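Local structure of ABC-type transport system, sugar-family extracellular solute-binding protein (Peptoclostridium difficile 630, 6HNJ) at residues E22-G27 / K84-F89; D62-Q67 / S78-D83; T72-A77 / A96-N101; P107-A112 / Y263-M268; N131-S136 / S279-A284. The protein probably captures a sugar or related small solute outside the cell and delivers it to an ABC transporter for uptake. The protein carries 1 engineered substitution. All blocks are in the same frame, centred on the assembly; numbering follows the deposited sequence.

Contact 1: E22-G27 / K84-F89; sequences EVKKIG and KKDLIF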
# COMPACT_ATOMS: atom_id res chain seq x y z
N GLU A 22 35.17 2.62 -10.06
CA GLU A 22 34.32 1.62 -9.33
C GLU A 22 32.84 1.80 -9.66
O GLU A 22 32.32 2.92 -9.66
CB GLU A 22 34.52 1.75 -7.83
CG GLU A 22 35.69 0.92 -7.32
CD GLU A 22 36.28 1.50 -6.06
OE1 GLU A 22 35.51 1.86 -5.15
OE2 GLU A 22 37.52 1.61 -5.99
N VAL A 23 32.19 0.69 -9.95
CA VAL A 23 30.79 0.72 -10.36
C VAL A 23 30.02 -0.12 -9.36
O VAL A 23 30.36 -1.27 -9.15
CB VAL A 23 30.62 0.17 -11.78
CG1 VAL A 23 29.15 0.12 -12.16
CG2 VAL A 23 31.41 1.05 -12.76
N LYS A 24 29.00 0.45 -8.73
CA LYS A 24 28.16 -0.30 -7.77
C LYS A 24 27.13 -1.11 -8.55
O LYS A 24 26.48 -0.57 -9.43
CB LYS A 24 27.43 0.62 -6.79
CG LYS A 24 28.34 1.48 -5.93
CD LYS A 24 29.18 0.64 -4.99
CE LYS A 24 30.11 1.51 -4.16
NZ LYS A 24 30.58 0.77 -2.96
N LYS A 25 27.00 -2.39 -8.23
CA LYS A 25 26.06 -3.27 -8.91
C LYS A 25 24.79 -3.34 -8.09
O LYS A 25 24.81 -3.76 -6.92
CB LYS A 25 26.66 -4.65 -9.10
CG LYS A 25 27.87 -4.64 -10.01
CD LYS A 25 28.47 -6.03 -10.05
CE LYS A 25 29.52 -6.12 -11.13
NZ LYS A 25 30.12 -7.48 -11.15
N ILE A 26 23.68 -2.94 -8.70
CA ILE A 26 22.42 -2.94 -8.03
C ILE A 26 21.46 -3.89 -8.75
O ILE A 26 21.26 -3.78 -9.95
CB ILE A 26 21.83 -1.51 -7.97
CG1 ILE A 26 22.78 -0.60 -7.14
CG2 ILE A 26 20.41 -1.55 -7.40
CD1 ILE A 26 22.40 0.86 -7.07
N GLY A 27 20.89 -4.83 -7.99
CA GLY A 27 19.85 -5.70 -8.51
C GLY A 27 18.49 -5.20 -8.06
O GLY A 27 18.28 -5.01 -6.86
N LYS A 84 26.83 -11.33 -6.84
CA LYS A 84 27.38 -10.53 -5.77
C LYS A 84 27.11 -9.03 -5.96
O LYS A 84 28.03 -8.21 -5.98
CB LYS A 84 28.88 -10.82 -5.55
CG LYS A 84 29.30 -10.84 -4.09
CD LYS A 84 28.59 -9.88 -3.08
CE LYS A 84 29.22 -8.51 -2.98
NZ LYS A 84 28.40 -7.56 -2.15
N LYS A 85 25.84 -8.70 -6.10
CA LYS A 85 25.39 -7.30 -6.09
C LYS A 85 25.87 -6.58 -4.83
O LYS A 85 26.04 -7.18 -3.74
CB LYS A 85 23.85 -7.19 -6.16
CG LYS A 85 23.15 -7.85 -7.35
CD LYS A 85 23.65 -7.34 -8.69
CE LYS A 85 22.90 -8.03 -9.82
NZ LYS A 85 23.48 -7.70 -11.15
N ASP A 86 26.08 -5.28 -4.98
CA ASP A 86 26.37 -4.39 -3.85
C ASP A 86 25.11 -4.08 -3.02
O ASP A 86 25.18 -3.85 -1.82
CB ASP A 86 27.05 -3.12 -4.35
CG ASP A 86 28.45 -3.40 -4.93
OD1 ASP A 86 29.37 -3.65 -4.12
OD2 ASP A 86 28.64 -3.39 -6.18
N LEU A 87 23.96 -4.08 -3.68
CA LEU A 87 22.69 -3.79 -3.06
C LEU A 87 21.59 -4.44 -3.89
O LEU A 87 21.65 -4.46 -5.15
CB LEU A 87 22.43 -2.28 -3.07
CG LEU A 87 21.03 -1.69 -2.78
CD1 LEU A 87 20.65 -1.97 -1.34
CD2 LEU A 87 20.96 -0.19 -3.02
N ILE A 88 20.61 -4.96 -3.18
CA ILE A 88 19.37 -5.44 -3.78
C ILE A 88 18.24 -4.55 -3.33
O ILE A 88 18.05 -4.35 -2.12
CB ILE A 88 19.07 -6.91 -3.37
CG1 ILE A 88 20.16 -7.83 -3.89
CG2 ILE A 88 17.69 -7.38 -3.88
CD1 ILE A 88 20.16 -9.22 -3.26
N PHE A 89 17.43 -4.08 -4.29
CA PHE A 89 16.22 -3.35 -4.03
C PHE A 89 15.05 -4.28 -4.38
O PHE A 89 14.91 -4.72 -5.52
CB PHE A 89 16.22 -2.05 -4.87
CG PHE A 89 14.92 -1.27 -4.88
CD1 PHE A 89 14.19 -1.06 -3.71
CD2 PHE A 89 14.49 -0.66 -6.06
CE1 PHE A 89 13.03 -0.29 -3.74
CE2 PHE A 89 13.32 0.08 -6.09
CZ PHE A 89 12.60 0.29 -4.94
O HOH W 1 31.31 -2.96 -6.34

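Contact 2: D62-Q67 / S78-D83; sequences DFQNAQ and SKFASD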
# COMPACT_ATOMS: atom_id res chain seq x y z
N ASP A 62 20.47 -3.81 -12.66
CA ASP A 62 20.02 -5.07 -13.22
C ASP A 62 18.56 -5.28 -12.79
O ASP A 62 18.29 -5.71 -11.68
CB ASP A 62 20.92 -6.19 -12.72
CG ASP A 62 20.56 -7.57 -13.29
OD1 ASP A 62 19.59 -7.73 -14.06
OD2 ASP A 62 21.25 -8.53 -12.89
N PHE A 63 17.63 -4.93 -13.67
CA PHE A 63 16.19 -5.06 -13.38
C PHE A 63 15.66 -6.44 -13.78
O PHE A 63 15.85 -6.87 -14.90
CB PHE A 63 15.40 -3.96 -14.10
CG PHE A 63 13.92 -4.10 -13.95
CD1 PHE A 63 13.32 -3.86 -12.73
CD2 PHE A 63 13.14 -4.50 -15.01
CE1 PHE A 63 11.94 -4.00 -12.56
CE2 PHE A 63 11.77 -4.63 -14.87
CZ PHE A 63 11.17 -4.39 -13.64
N GLN A 64 14.98 -7.13 -12.86
CA GLN A 64 14.33 -8.38 -13.13
C GLN A 64 12.86 -8.35 -12.62
O GLN A 64 12.57 -8.12 -11.42
CB GLN A 64 15.08 -9.53 -12.46
CG GLN A 64 16.53 -9.73 -12.88
CD GLN A 64 16.68 -10.28 -14.29
OE1 GLN A 64 15.79 -10.96 -14.84
NE2 GLN A 64 17.80 -10.00 -14.89
N ASN A 65 11.94 -8.57 -13.53
CA ASN A 65 10.49 -8.74 -13.23
C ASN A 65 10.16 -10.24 -13.20
O ASN A 65 10.45 -10.97 -14.15
CB ASN A 65 9.70 -8.03 -14.33
CG ASN A 65 8.21 -8.16 -14.18
OD1 ASN A 65 7.70 -8.53 -13.14
ND2 ASN A 65 7.49 -7.89 -15.25
N ALA A 66 9.55 -10.72 -12.10
CA ALA A 66 9.14 -12.11 -11.97
C ALA A 66 7.85 -12.44 -12.72
O ALA A 66 7.47 -13.60 -12.78
CB ALA A 66 8.97 -12.46 -10.50
N GLN A 67 7.16 -11.44 -13.24
CA GLN A 67 5.90 -11.66 -14.00
C GLN A 67 4.92 -12.48 -13.16
O GLN A 67 4.30 -13.41 -13.64
CB GLN A 67 6.17 -12.29 -15.38
CG GLN A 67 6.79 -11.31 -16.34
CD GLN A 67 6.95 -11.84 -17.75
OE1 GLN A 67 6.99 -13.05 -17.99
NE2 GLN A 67 7.09 -10.94 -18.69
N SER A 78 18.41 -15.59 -6.20
CA SER A 78 19.57 -16.43 -6.26
C SER A 78 20.58 -15.90 -7.26
O SER A 78 21.78 -15.88 -6.99
CB SER A 78 19.15 -17.88 -6.53
OG SER A 78 20.29 -18.68 -6.72
N LYS A 79 20.12 -15.39 -8.39
CA LYS A 79 21.03 -14.78 -9.36
C LYS A 79 21.80 -13.58 -8.78
O LYS A 79 23.03 -13.44 -9.02
CB LYS A 79 20.27 -14.34 -10.61
CG LYS A 79 21.08 -13.61 -11.66
CD LYS A 79 20.19 -13.19 -12.83
CE LYS A 79 20.33 -11.75 -13.23
NZ LYS A 79 21.74 -11.35 -13.53
N PHE A 80 21.08 -12.72 -8.03
CA PHE A 80 21.66 -11.53 -7.46
C PHE A 80 22.76 -11.89 -6.45
O PHE A 80 23.81 -11.22 -6.40
CB PHE A 80 20.59 -10.63 -6.81
CG PHE A 80 19.66 -9.90 -7.79
CD1 PHE A 80 19.93 -9.83 -9.17
CD2 PHE A 80 18.55 -9.22 -7.30
CE1 PHE A 80 19.10 -9.12 -10.02
CE2 PHE A 80 17.72 -8.50 -8.14
CZ PHE A 80 18.00 -8.45 -9.52
N ALA A 81 22.52 -12.92 -5.65
CA ALA A 81 23.51 -13.45 -4.73
C ALA A 81 24.76 -13.98 -5.46
O ALA A 81 25.90 -13.62 -5.10
CB ALA A 81 22.91 -14.54 -3.86
N SER A 82 24.55 -14.80 -6.48
CA SER A 82 25.65 -15.30 -7.33
C SER A 82 26.40 -14.16 -8.05
O SER A 82 27.64 -14.18 -8.12
CB SER A 82 25.17 -16.34 -8.36
OG SER A 82 24.74 -17.53 -7.72
N ASP A 83 25.66 -13.18 -8.55
CA ASP A 83 26.26 -11.97 -9.13
C ASP A 83 27.07 -11.12 -8.14
O ASP A 83 27.82 -10.24 -8.55
CB ASP A 83 25.20 -11.03 -9.71
CG ASP A 83 24.52 -11.55 -10.98
OD1 ASP A 83 25.04 -12.45 -11.69
OD2 ASP A 83 23.41 -11.03 -11.26

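Contact 3: T72-A77 / A96-N101; sequences TTQSIA and AQAAFN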
# COMPACT_ATOMS: atom_id res chain seq x y z
N THR A 72 10.00 -17.74 -9.68
CA THR A 72 10.91 -16.76 -10.31
C THR A 72 11.46 -15.68 -9.37
O THR A 72 12.60 -15.21 -9.58
CB THR A 72 10.22 -16.14 -11.54
OG1 THR A 72 9.80 -17.20 -12.40
CG2 THR A 72 11.18 -15.23 -12.34
N THR A 73 10.72 -15.32 -8.32
CA THR A 73 11.22 -14.40 -7.30
C THR A 73 12.47 -15.04 -6.64
O THR A 73 13.44 -14.35 -6.37
CB THR A 73 10.20 -14.02 -6.22
OG1 THR A 73 9.95 -15.12 -5.34
CG2 THR A 73 8.88 -13.47 -6.82
N GLN A 74 12.45 -16.36 -6.46
CA GLN A 74 13.58 -17.07 -5.86
C GLN A 74 14.79 -17.16 -6.80
O GLN A 74 15.93 -16.98 -6.35
CB GLN A 74 13.17 -18.46 -5.35
CG GLN A 74 11.98 -18.43 -4.40
CD GLN A 74 11.40 -19.83 -4.14
OE1 GLN A 74 10.98 -20.53 -5.06
NE2 GLN A 74 11.45 -20.25 -2.89
N SER A 75 14.53 -17.43 -8.08
CA SER A 75 15.57 -17.46 -9.14
C SER A 75 16.29 -16.12 -9.30
O SER A 75 17.55 -16.07 -9.44
CB SER A 75 14.94 -17.79 -10.50
OG SER A 75 14.22 -18.98 -10.43
N ILE A 76 15.51 -15.05 -9.29
CA ILE A 76 16.06 -13.67 -9.31
C ILE A 76 16.96 -13.41 -8.11
O ILE A 76 18.13 -12.94 -8.24
CB ILE A 76 14.93 -12.64 -9.41
CG1 ILE A 76 14.25 -12.77 -10.78
CG2 ILE A 76 15.50 -11.22 -9.26
CD1 ILE A 76 12.89 -12.12 -10.89
N ALA A 77 16.44 -13.76 -6.94
CA ALA A 77 17.18 -13.57 -5.71
C ALA A 77 18.48 -14.33 -5.74
O ALA A 77 19.51 -13.80 -5.36
CB ALA A 77 16.35 -13.96 -4.49
N ALA A 96 10.92 -9.41 -1.65
CA ALA A 96 11.80 -9.18 -0.52
C ALA A 96 12.08 -10.45 0.29
O ALA A 96 13.23 -10.67 0.70
CB ALA A 96 11.25 -8.08 0.35
N GLN A 97 11.05 -11.28 0.51
CA GLN A 97 11.24 -12.58 1.22
C GLN A 97 12.20 -13.51 0.49
O GLN A 97 13.09 -14.10 1.09
CB GLN A 97 9.91 -13.29 1.49
CG GLN A 97 9.10 -12.61 2.60
CD GLN A 97 7.70 -13.13 2.74
OE1 GLN A 97 7.05 -13.43 1.74
NE2 GLN A 97 7.23 -13.27 4.00
N ALA A 98 12.04 -13.61 -0.83
CA ALA A 98 12.95 -14.37 -1.63
C ALA A 98 14.38 -13.82 -1.50
O ALA A 98 15.32 -14.59 -1.34
CB ALA A 98 12.52 -14.35 -3.09
N ALA A 99 14.53 -12.50 -1.56
CA ALA A 99 15.87 -11.90 -1.43
C ALA A 99 16.54 -12.23 -0.11
O ALA A 99 17.74 -12.59 -0.07
CB ALA A 99 15.79 -10.39 -1.61
N PHE A 100 15.77 -12.10 0.97
CA PHE A 100 16.26 -12.40 2.30
C PHE A 100 16.59 -13.88 2.50
O PHE A 100 17.63 -14.18 3.09
CB PHE A 100 15.24 -11.90 3.35
CG PHE A 100 15.69 -12.03 4.77
CD1 PHE A 100 16.96 -11.60 5.18
CD2 PHE A 100 14.84 -12.58 5.73
CE1 PHE A 100 17.35 -11.71 6.52
CE2 PHE A 100 15.23 -12.70 7.06
CZ PHE A 100 16.49 -12.25 7.46
N ASN A 101 15.78 -14.79 1.97
CA ASN A 101 16.13 -16.24 1.96
C ASN A 101 17.41 -16.55 1.19
O ASN A 101 18.12 -17.43 1.59
CB ASN A 101 15.03 -17.13 1.36
CG ASN A 101 13.78 -17.22 2.22
OD1 ASN A 101 13.76 -16.78 3.38
ND2 ASN A 101 12.73 -17.81 1.66

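Contact 4: P107-A112 / Y263-M268; sequences PILITA and YKTGEM. With EDO (1,2-ethanediol), chain G.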
# COMPACT_ATOMS: atom_id res chain seq x y z
N PRO A 107 23.18 -6.17 1.40
CA PRO A 107 22.12 -5.36 1.94
C PRO A 107 20.90 -5.37 1.00
O PRO A 107 21.05 -5.29 -0.23
CB PRO A 107 22.74 -3.97 2.04
CG PRO A 107 23.89 -3.97 1.11
CD PRO A 107 24.40 -5.39 1.14
N ILE A 108 19.74 -5.50 1.60
CA ILE A 108 18.43 -5.50 0.88
C ILE A 108 17.61 -4.31 1.34
O ILE A 108 17.36 -4.17 2.56
CB ILE A 108 17.65 -6.79 1.16
CG1 ILE A 108 18.43 -8.03 0.68
CG2 ILE A 108 16.29 -6.77 0.45
CD1 ILE A 108 18.03 -9.34 1.35
N LEU A 109 17.18 -3.44 0.42
CA LEU A 109 16.23 -2.39 0.72
C LEU A 109 14.91 -2.76 0.11
O LEU A 109 14.87 -3.13 -1.05
CB LEU A 109 16.67 -1.03 0.17
CG LEU A 109 17.78 -0.36 0.95
CD1 LEU A 109 18.14 0.92 0.24
CD2 LEU A 109 17.41 -0.09 2.40
N ILE A 110 13.88 -2.74 0.91
CA ILE A 110 12.49 -3.07 0.47
C ILE A 110 11.63 -1.84 0.23
O ILE A 110 11.89 -0.74 0.72
CB ILE A 110 11.80 -3.98 1.49
CG1 ILE A 110 11.42 -3.23 2.78
CG2 ILE A 110 12.72 -5.17 1.79
CD1 ILE A 110 10.93 -4.14 3.91
N THR A 111 10.53 -2.06 -0.49
CA THR A 111 9.44 -1.11 -0.55
C THR A 111 8.14 -1.88 -0.90
O THR A 111 8.19 -3.01 -1.32
CB THR A 111 9.72 0.01 -1.57
OG1 THR A 111 8.76 1.06 -1.37
CG2 THR A 111 9.60 -0.51 -2.99
N ALA A 112 7.00 -1.23 -0.74
CA ALA A 112 5.68 -1.84 -0.98
C ALA A 112 5.43 -3.11 -0.14
O ALA A 112 4.77 -4.05 -0.59
CB ALA A 112 5.48 -2.11 -2.46
N TYR A 263 11.33 7.00 -3.96
CA TYR A 263 12.32 8.06 -3.78
C TYR A 263 13.01 8.01 -2.40
O TYR A 263 14.23 8.06 -2.30
CB TYR A 263 11.65 9.45 -3.99
CG TYR A 263 12.67 10.52 -4.24
CD1 TYR A 263 13.33 11.14 -3.17
CD2 TYR A 263 13.04 10.89 -5.55
CE1 TYR A 263 14.33 12.09 -3.39
CE2 TYR A 263 14.03 11.86 -5.77
CZ TYR A 263 14.66 12.45 -4.68
OH TYR A 263 15.66 13.37 -4.88
N LYS A 264 12.21 7.90 -1.36
CA LYS A 264 12.70 7.76 0.01
C LYS A 264 13.60 6.52 0.15
O LYS A 264 14.67 6.60 0.77
CB LYS A 264 11.54 7.67 0.98
CG LYS A 264 11.91 7.84 2.44
CD LYS A 264 10.63 7.97 3.27
CE LYS A 264 10.79 8.94 4.43
NZ LYS A 264 9.44 9.20 5.03
N THR A 265 13.18 5.41 -0.47
CA THR A 265 13.98 4.18 -0.44
C THR A 265 15.33 4.41 -1.15
O THR A 265 16.36 3.98 -0.67
CB THR A 265 13.19 3.01 -1.02
OG1 THR A 265 11.86 2.99 -0.44
CG2 THR A 265 13.90 1.70 -0.74
N GLY A 266 15.29 5.13 -2.27
CA GLY A 266 16.50 5.52 -2.98
C GLY A 266 17.47 6.38 -2.18
O GLY A 266 18.70 6.25 -2.33
N GLU A 267 16.94 7.27 -1.33
CA GLU A 267 17.79 8.06 -0.39
C GLU A 267 18.49 7.17 0.62
O GLU A 267 19.68 7.33 0.93
CB GLU A 267 16.96 9.14 0.32
CG GLU A 267 16.49 10.19 -0.67
CD GLU A 267 15.71 11.34 -0.03
OE1 GLU A 267 14.70 11.10 0.66
OE2 GLU A 267 16.09 12.49 -0.28
N MET A 268 17.75 6.18 1.09
CA MET A 268 18.30 5.15 1.97
C MET A 268 19.38 4.34 1.25
O MET A 268 20.42 4.04 1.84
CB MET A 268 17.17 4.24 2.48
CG MET A 268 16.15 4.97 3.34
SD MET A 268 14.66 4.04 3.78
CE MET A 268 15.36 2.97 5.03
C1 EDO G . 1.37 -8.11 -1.28
O1 EDO G . 1.71 -9.33 -0.61
C2 EDO G . 2.52 -7.62 -2.16
O2 EDO G . 3.53 -6.88 -1.44

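Contact 5: N131-S136 / S279-A284; sequences NVSGTS and SDMPVA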
# COMPACT_ATOMS: atom_id res chain seq x y z
N ASN A 131 19.91 -8.02 7.51
CA ASN A 131 20.45 -7.28 6.35
C ASN A 131 19.40 -6.60 5.49
O ASN A 131 19.66 -6.32 4.30
CB ASN A 131 21.33 -8.19 5.51
CG ASN A 131 20.60 -9.38 4.93
OD1 ASN A 131 20.01 -10.18 5.68
ND2 ASN A 131 20.68 -9.55 3.61
N VAL A 132 18.24 -6.31 6.08
CA VAL A 132 17.08 -5.71 5.39
C VAL A 132 16.65 -4.43 6.06
O VAL A 132 16.52 -4.36 7.31
CB VAL A 132 15.86 -6.66 5.38
CG1 VAL A 132 14.74 -6.08 4.52
CG2 VAL A 132 16.23 -8.06 4.92
N SER A 133 16.44 -3.38 5.27
CA SER A 133 15.68 -2.22 5.72
C SER A 133 14.85 -1.71 4.54
O SER A 133 14.64 -2.44 3.58
CB SER A 133 16.59 -1.12 6.30
OG SER A 133 15.84 -0.13 7.03
N GLY A 134 14.37 -0.47 4.63
CA GLY A 134 13.68 0.22 3.54
C GLY A 134 12.38 0.85 4.00
O GLY A 134 12.34 1.45 5.09
N THR A 135 11.34 0.74 3.17
CA THR A 135 10.08 1.39 3.41
C THR A 135 8.93 0.41 3.47
O THR A 135 8.93 -0.63 2.84
CB THR A 135 9.72 2.47 2.34
OG1 THR A 135 10.01 1.99 1.03
CG2 THR A 135 10.49 3.71 2.55
N SER A 136 7.94 0.80 4.26
CA SER A 136 6.67 0.13 4.35
C SER A 136 5.65 1.05 3.73
O SER A 136 5.76 2.27 3.83
CB SER A 136 6.32 -0.12 5.83
OG SER A 136 4.95 -0.48 5.99
N SER A 279 21.50 -2.88 9.12
CA SER A 279 20.89 -3.48 10.32
C SER A 279 20.42 -2.48 11.39
O SER A 279 19.56 -2.82 12.22
CB SER A 279 21.80 -4.54 10.94
OG SER A 279 23.08 -3.98 11.14
N ASP A 280 20.96 -1.26 11.34
CA ASP A 280 20.66 -0.17 12.25
C ASP A 280 19.79 0.92 11.63
O ASP A 280 19.43 1.86 12.33
CB ASP A 280 21.97 0.49 12.73
CG ASP A 280 22.81 -0.43 13.54
OD1 ASP A 280 22.28 -1.08 14.45
OD2 ASP A 280 24.03 -0.52 13.26
N MET A 281 19.47 0.79 10.34
CA MET A 281 18.66 1.77 9.63
C MET A 281 17.17 1.51 9.86
O MET A 281 16.65 0.44 9.49
CB MET A 281 18.98 1.71 8.13
CG MET A 281 18.25 2.75 7.28
SD MET A 281 18.81 2.60 5.57
CE MET A 281 20.45 3.32 5.72
N PRO A 282 16.46 2.46 10.51
CA PRO A 282 15.03 2.23 10.69
C PRO A 282 14.26 2.09 9.39
O PRO A 282 14.49 2.85 8.42
CB PRO A 282 14.55 3.49 11.45
CG PRO A 282 15.77 3.97 12.17
CD PRO A 282 16.93 3.63 11.27
N VAL A 283 13.35 1.14 9.39
CA VAL A 283 12.33 1.04 8.34
C VAL A 283 11.47 2.29 8.41
O VAL A 283 10.93 2.59 9.47
CB VAL A 283 11.44 -0.20 8.55
CG1 VAL A 283 10.32 -0.24 7.52
CG2 VAL A 283 12.26 -1.47 8.47
N ALA A 284 11.35 3.03 7.30
CA ALA A 284 10.56 4.25 7.25
C ALA A 284 9.12 3.96 6.76
O ALA A 284 8.89 2.98 6.06
CB ALA A 284 11.23 5.27 6.33

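Contact 1: E22-G27 / K84-F89
K85 lays its aliphatic chain over the backbone of G27, its CD 3.8 Å from G27 N and its CB 3.6 Å from K25 O. A bend at chi2 (-57°) folds the lysine over the glycine, which has no side chain to obstruct it, and its NZ ends in a salt bridge with D62. D86 binds K25 at the start of the pairing through both backbone and side chain. Its N donates to K25 O (2.8 Å), and its OD2 accepts K25 N through the anti lone pair at 2.8 Å, almost perfectly straight at 178°. A water molecule donates a second bond to D86 OD2, and the K24 side chain crosses that of D86 at about a right angle, with CD against the carboxylate carbon. Further on, G27 N reaches L87 O (3.0 Å) and F89 N reaches G27 O (2.9 Å), the regular parallel ladder. I26 and L87 share the sheet face under helix 258-273, whereas I88 turns to the other face and meets F80 of helix 70-83. Such neighbouring parallel strands form the middle of the five-stranded sheet, order 2-1-3-4-5, in one lobe of a periplasmic-binding-protein fold.

Contact 2: D62-Q67 / S78-D83
In the beta-alpha-beta crossover that leaves strand 59-65, passes through helix 70-83 and enters strand 87-91, D62 and K79 form the salt bridge that ties the edge strand to its helix. The two side chains approach from opposite directions. K79 NZ donates to the syn lone pair of D62 OD2 at 2.9 Å and also grips D83, one helical turn on, through the syn lone pair of D83 OD2 at 2.8 Å. The lysine runs out extended and then turns at its last two torsions (chi3 131°), which sets the ammonium between the two carboxylates. The other oxygen of D62 is held as well: Q64 NE2 donates to D62 OD1 at 3.0 Å, again on the syn side, with an N-H...O angle of 154°. The amide nitrogen of Q64 also lies 3.5 Å from K79 CE, the two chains crossing at about a right angle. Beneath this polar layer sits the ring of F80. Its CZ comes within 3.5 Å of D62 O and 3.9 Å of Q64 CG, and its plane is turned 70° from the D62 carboxylate. The same ring packs against strand 24-30 at T29, so the apolar side of the contact continues inward while the charged side lies near the protein surface. D62 OD2 and D83 OD2 are 3.7 Å apart, a separation that would be repulsive by itself. With K79 joined to both, and K85 adding a second salt bridge to D62 OD2, the positive charge probably offsets that repulsion and favours ionised carboxylates.

Contact 3: T72-A77 / A96-N101
A98 presses its methyl group against T73 where helices 70-83 and 93-102 pack side by side on the parallel sheet of this lobe. They are successive helices of the alternating beta-alpha fold, in one layer on the sheet, connected through strand 87-91. The short helical segments approach to 8.2 Å at an angle of 44° between their directions, and small side chains make this closeness possible. At the tight part, A98 CB sits 3.4 Å from T73 O and 3.5 Å from T73 OG1. The carbonyl it touches already accepts A77 N within its own helix, so the methyl meets an oxygen engaged in regular helical bonding. The T73 hydroxyl stands between the backbone N and the carbonyl carbon (chi1 72°), which turns it over the A98 methyl, yet its polar partner is M70 O in its own helix. No hydrogen bond joins the two helical segments, and the join rests on packing alone. Toward the sheet, A99 lies against I108 of strand 108-113 and A96 against I110 of the same strand, so the second helix is seated on the strands as well as on its neighbour. The outer side is looser. There Q74 offers the methylene of its CG at 4.3 Å from A98 CB, while the rest of its chain leads out along the exposed surface. The inner side is closed by A77, whose CB lies 4.1 Å from A98 CB, 3.7 Å from A99 CA and 3.4 Å from A98 O.

Contact 4: P107-A112 / Y263-M268
T265 is the first residue of helical segment 263-268 to meet strand 108-111, which runs nearly antiparallel to it with the axes 9.0 Å apart. Its CG2 is anti to the backbone N (chi1 -47° for OG1) and reaches down to the strand, 3.5 Å from I110 O and 4.0 Å from L109 CB. The hydroxyl turns instead toward T111, but the two OG1 atoms remain 3.8 Å apart. They are linked indirectly, since both are hydrogen-bonded to T135 OG1 on the next strand, and T265 OG1 also bonds L261 O one turn back. The carbonyl O of T265 is touched by L109 CD1 at 3.7 Å. One turn further along, M268 completes the seat for that leucine, its CB 4.1 Å from L109 CD1, while its chain bends at chi3 (75°) to bring the CE methyl to strand 132-136 near S133 and G134. Helix 258-273, which follows the four-stranded sheet of the other lobe in the chain, thereby packs on the five-stranded sheet of this one. Just past the strand, A112 O receives a weak hydrogen bond from a 1,2-ethanediol, probably from the crystallisation liquor, that T93 N also holds. The contact therefore pairs apolar packing around L109 with a buried cluster of threonine hydroxyls, each supplied with a hydrogen-bonding partner despite the lack of any direct bond between helix and strand.

Contact 5: N131-S136 / S279-A284
S133 OG donates to M281 O at 2.7 Å, the shortest bond between the two segments. With the hydroxyl anti to the backbone N (chi1 -166°), it reaches the carbonyl from above, 53° out of its plane. Two backbone bonds follow: A284 N to G134 O at 2.9 Å, and S136 N to A284 O at 3.0 Å. They straddle T135, which forms a single bridge with A284, and the loop here runs almost parallel to the strand, their directions 8° apart. G134 N is buried by the contact yet has no hydrogen-bonding partner in the model, and the backbone angles of this glycine would jam a side chain against the preceding carbonyl oxygen. Strand 132-136 is the outermost of the five-stranded parallel sheet, and segment 279-284, following helix 258-273 on the way to strand 289-294, lies along the side not occupied by strand 108-113. Around the polar bonds the side chains pack more loosely. V283 places CG1 3.6 Å from G134 O, and its CG2 approaches S133 OG at 4.1 Å. The T135 methyl CG2 meets A284 CB at 4.2 Å, whereas S136 turns its OG to S114 O. M281 begins toward the strand, its CB 3.8 Å from S133 OG, but then its thioether leads away to M268 and I272 of helix 258-273.

How the contacts relate
All five contacts lie in one lobe, around the parallel sheet ordered 59-65, 24-30, 87-91, 108-113, 132-136. Contact 2 falls within the chain span of contact 1, and contact 3 shares helix 70-83 with contact 2, their centres 8 Å apart. Contacts 4 and 5, likewise 8 Å apart, alternate along the chain: each joins an early strand to a segment that comes after the four-stranded sheet of the other lobe. Contact 1 centres 13 Å from contact 4, across neighbouring strands 87-91 and 108-113, while contacts 2 and 5, at opposite edges of the sheet, are 21 Å apart. The lobe is thus completed by late chain, as expected of a two-lobed solute-binding protein.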